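Side-chain contacts in STIL N-terminal domain-containing protein (Trichoplax adhaerens, PDB 5OI9), which probably acts in centriole assembly, its N-terminal domain, the part in this structure, belonging to the STIL family in which binding of CEP85 supports PLK4 activation: residues A[75-78]-A[84-87]; A[39-44]-A[166-171]. All blocks are in the same frame, centred on the assembly; numbering follows the deposited sequence.

Contact 1: A[75-78]-A[84-87]; sequences GSLN and RVII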
# COMPACT_ATOMS: atom_id res chain seq x y z
N GLY A 75 -1.06 -10.67 -6.14
CA GLY A 75 0.10 -10.79 -5.29
C GLY A 75 -0.26 -10.57 -3.83
O GLY A 75 -1.41 -10.31 -3.49
N SER A 76 0.76 -10.70 -2.98
CA SER A 76 0.63 -10.43 -1.56
C SER A 76 1.70 -9.44 -1.15
O SER A 76 2.79 -9.41 -1.72
CB SER A 76 0.74 -11.71 -0.73
OG SER A 76 2.00 -12.32 -0.92
N LEU A 77 1.38 -8.62 -0.15
CA LEU A 77 2.29 -7.60 0.36
C LEU A 77 2.94 -8.12 1.65
O LEU A 77 2.24 -8.46 2.60
CB LEU A 77 1.54 -6.29 0.61
CG LEU A 77 2.37 -5.08 1.04
CD1 LEU A 77 1.80 -3.81 0.42
CD2 LEU A 77 2.40 -4.95 2.55
N ASN A 78 4.27 -8.16 1.66
CA ASN A 78 5.02 -8.69 2.79
C ASN A 78 6.07 -7.68 3.23
O ASN A 78 6.63 -6.95 2.41
CB ASN A 78 5.69 -10.03 2.43
CG ASN A 78 4.72 -11.01 1.80
OD1 ASN A 78 3.87 -11.59 2.48
ND2 ASN A 78 4.86 -11.22 0.49
N ARG A 84 10.99 -3.52 5.22
CA ARG A 84 11.25 -3.57 3.79
C ARG A 84 10.07 -4.25 3.08
O ARG A 84 9.76 -5.41 3.36
CB ARG A 84 12.55 -4.32 3.49
CG ARG A 84 12.71 -4.74 2.05
CD ARG A 84 14.16 -5.02 1.71
NE ARG A 84 14.98 -3.82 1.80
CZ ARG A 84 16.16 -3.66 1.20
NH1 ARG A 84 16.65 -4.64 0.44
NH2 ARG A 84 16.83 -2.53 1.34
N VAL A 85 9.44 -3.52 2.17
CA VAL A 85 8.20 -3.96 1.54
C VAL A 85 8.52 -4.75 0.28
O VAL A 85 9.30 -4.30 -0.57
CB VAL A 85 7.30 -2.76 1.21
CG1 VAL A 85 5.99 -3.23 0.61
CG2 VAL A 85 7.04 -1.93 2.46
N ILE A 86 7.92 -5.93 0.16
CA ILE A 86 8.07 -6.80 -1.00
C ILE A 86 6.69 -7.25 -1.45
O ILE A 86 5.87 -7.66 -0.62
CB ILE A 86 8.96 -8.03 -0.68
CG1 ILE A 86 10.37 -7.59 -0.30
CG2 ILE A 86 8.99 -8.98 -1.87
CD1 ILE A 86 11.31 -8.74 -0.02
N ILE A 87 6.44 -7.17 -2.75
CA ILE A 87 5.21 -7.68 -3.35
C ILE A 87 5.53 -9.01 -4.01
O ILE A 87 6.39 -9.08 -4.90
CB ILE A 87 4.61 -6.69 -4.36
CG1 ILE A 87 4.45 -5.31 -3.74
CG2 ILE A 87 3.28 -7.21 -4.89
CD1 ILE A 87 3.58 -5.30 -2.50

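Contact 2: A[39-44]-A[166-171]; sequences LTIDIT and LSLKIH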
# COMPACT_ATOMS: atom_id res chain seq x y z
N LEU A 39 11.26 -0.55 -3.40
CA LEU A 39 10.13 -1.47 -3.50
C LEU A 39 10.56 -2.67 -4.33
O LEU A 39 11.00 -2.51 -5.48
CB LEU A 39 8.91 -0.78 -4.12
CG LEU A 39 7.67 -1.66 -4.30
CD1 LEU A 39 7.15 -2.15 -2.96
CD2 LEU A 39 6.58 -0.91 -5.06
N THR A 40 10.45 -3.86 -3.76
CA THR A 40 10.87 -5.10 -4.41
C THR A 40 9.66 -5.85 -4.93
O THR A 40 8.66 -6.00 -4.22
CB THR A 40 11.66 -5.98 -3.43
OG1 THR A 40 12.91 -5.36 -3.12
CG2 THR A 40 11.91 -7.36 -4.02
N ILE A 41 9.74 -6.31 -6.18
CA ILE A 41 8.69 -7.09 -6.81
C ILE A 41 9.28 -8.44 -7.21
O ILE A 41 10.27 -8.49 -7.95
CB ILE A 41 8.11 -6.37 -8.04
CG1 ILE A 41 7.74 -4.92 -7.71
CG2 ILE A 41 6.90 -7.12 -8.60
CD1 ILE A 41 6.63 -4.78 -6.69
N ASP A 42 8.67 -9.53 -6.74
CA ASP A 42 9.03 -10.88 -7.15
C ASP A 42 7.87 -11.49 -7.92
O ASP A 42 6.75 -11.55 -7.41
CB ASP A 42 9.38 -11.75 -5.94
CG ASP A 42 10.65 -11.31 -5.23
OD1 ASP A 42 11.52 -10.71 -5.90
OD2 ASP A 42 10.77 -11.55 -4.02
N ILE A 43 8.15 -11.93 -9.15
CA ILE A 43 7.13 -12.47 -10.05
C ILE A 43 7.55 -13.87 -10.45
O ILE A 43 8.63 -14.07 -11.00
CB ILE A 43 6.96 -11.59 -11.30
CG1 ILE A 43 6.81 -10.12 -10.92
CG2 ILE A 43 5.77 -12.06 -12.13
CD1 ILE A 43 6.65 -9.20 -12.11
N THR A 44 6.68 -14.85 -10.18
CA THR A 44 7.02 -16.23 -10.50
C THR A 44 6.92 -16.48 -12.00
O THR A 44 6.08 -15.90 -12.70
CB THR A 44 6.12 -17.21 -9.76
OG1 THR A 44 4.78 -17.13 -10.28
CG2 THR A 44 6.10 -16.89 -8.27
N LEU A 166 -0.33 2.06 -2.56
CA LEU A 166 0.44 1.93 -3.79
C LEU A 166 -0.43 1.37 -4.90
O LEU A 166 -1.37 0.60 -4.65
CB LEU A 166 1.68 1.04 -3.59
CG LEU A 166 1.49 -0.35 -2.98
CD1 LEU A 166 1.33 -1.40 -4.07
CD2 LEU A 166 2.66 -0.69 -2.07
N SER A 167 -0.14 1.78 -6.13
CA SER A 167 -0.82 1.28 -7.32
C SER A 167 0.24 0.75 -8.28
O SER A 167 1.08 1.51 -8.75
CB SER A 167 -1.66 2.37 -7.98
OG SER A 167 -2.29 1.88 -9.15
N LEU A 168 0.18 -0.55 -8.55
CA LEU A 168 1.20 -1.25 -9.31
C LEU A 168 0.59 -1.81 -10.59
O LEU A 168 -0.50 -2.39 -10.55
CB LEU A 168 1.82 -2.37 -8.47
CG LEU A 168 2.97 -3.20 -9.04
CD1 LEU A 168 4.23 -2.36 -9.14
CD2 LEU A 168 3.20 -4.43 -8.17
N LYS A 169 1.29 -1.63 -11.71
CA LYS A 169 0.83 -2.13 -13.00
C LYS A 169 2.00 -2.80 -13.71
O LYS A 169 3.17 -2.51 -13.44
CB LYS A 169 0.27 -0.99 -13.87
CG LYS A 169 -0.88 -0.23 -13.23
CD LYS A 169 -1.22 1.02 -14.03
CE LYS A 169 -1.84 0.67 -15.38
NZ LYS A 169 -3.17 0.01 -15.22
N ILE A 170 1.68 -3.70 -14.64
CA ILE A 170 2.69 -4.43 -15.40
C ILE A 170 2.30 -4.42 -16.87
O ILE A 170 1.15 -4.69 -17.22
CB ILE A 170 2.86 -5.88 -14.90
CG1 ILE A 170 3.43 -5.88 -13.48
CG2 ILE A 170 3.78 -6.66 -15.83
CD1 ILE A 170 3.65 -7.26 -12.92
N HIS A 171 3.27 -4.09 -17.73
CA HIS A 171 3.16 -4.25 -19.18
C HIS A 171 4.08 -5.38 -19.61
O HIS A 171 5.26 -5.39 -19.26
CB HIS A 171 3.54 -2.96 -19.92
CG HIS A 171 2.65 -1.79 -19.61
ND1 HIS A 171 3.04 -0.49 -19.83
CD2 HIS A 171 1.39 -1.73 -19.12
CE1 HIS A 171 2.07 0.33 -19.48
NE2 HIS A 171 1.05 -0.40 -19.05

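Contact 1: A[75-78]-A[84-87]
The carboxamide of Asn78 is the flat side-chain group here, and Ile86 O lies well off its plane, 3.9 Å from ND2, a distance at which the two merely touch. At the amide's end, ND2 turns back along its own strand to Ser76 OG in a weak hydrogen bond, tilted from the plane to the same side. A chi1 of -50°, with CG beside the backbone N, swings the amide toward that serine. Asn78 shares a sheet face with Ile86. Between the backbones, Asn78 N gives a hydrogen bond to Ile86 O (2.8 Å) and Asn78 O takes one from Ile86 N (2.8 Å), the closed ring of an antiparallel hydrogen-bonded pair in a beta hairpin. Leu77 and Ile87 form the neighbouring non-hydrogen-bonded pair and project to the other face. Ile87 turns its CD1 onto the leucine, 3.7 Å from both Leu77 CG and Leu77 CD1, while Val85 CG1 stands 4.1 Å from Leu77 CG. Beyond the hairpin, Leu77 touches Ile162 and Leu166. The hairpin is therefore two-sided: paired backbone bonds fix the register, one face is apolar and continues into the interior, and the other carries the Asn78 amide, while the Ile86 side chain leads away toward Thr40 and Asp42.

Contact 2: A[39-44]-A[166-171]
Two strands of one mixed sheet, branched or curled, 39-44 and 167-176, face each other here across the domain interior, with the second segment starting in the loop just before its strand. Their backbones are far apart, Ile41 CA lying 9.8 Å from Leu168 CA, and the space between is bridged by side chains alone. Ile41 and Leu168 reach toward each other tip to tip: Ile41 CD1 meets Leu168 CD2 at 3.8 Å and Leu168 CD1 at 4.2 Å, so one methyl faces both branches of the leucine. Leu168 CG is swung opposite its backbone N (chi1 -177°), which carries the fork out to that methyl. Two residues further along both strands, Ile43 CD1 and Ile170 CD1 touch end to end at 3.7 Å. Both of these isoleucines have an extended outer torsion (Ile43 chi2 180°, Ile170 chi2 -179°), and the stretched chains allow the terminal methyls to span the wider backbone gap, 10.6 Å between Ile43 CA and Ile170 CA. Alternation along strand 39-44 sends Thr40 and Asp42 to its other face, where Asp42 forms a salt bridge with Arg345 and Thr40 a hydrogen bond with Gln347. Around the apolar pairs, Leu168 and Ile170 also pack on Ile120, and Ile41 on Ile89. With all four touching residues buried and no hydrogen bond crossing between the segments, cohesion across this part of the interior rests on dispersion and the hydrophobic effect, while polar bonding is left to the strand edges and the opposite face.

Both contacts belong to the same mixed sheet, their centres about 9 Å apart, and together they illustrate how neighbouring strands and facing strands build one interior. Strand 39-44 comes first in the chain, the hairpin of contact 1 follows, and strand 167-176 comes last, so contact 2 closes a long excursion that contains contact 1. Strand 85-97 lies next to 39-44 in parallel and joins them: Ile87 N is 2.9 Å from Thr40 O, and Ile87 O is 3.0 Å from Asp42 N, both probable hydrogen bonds. Ile87 CB also packs on Ile41 CD1. The hairpin's apolar face thus merges with the core of the STIL N-terminal domain.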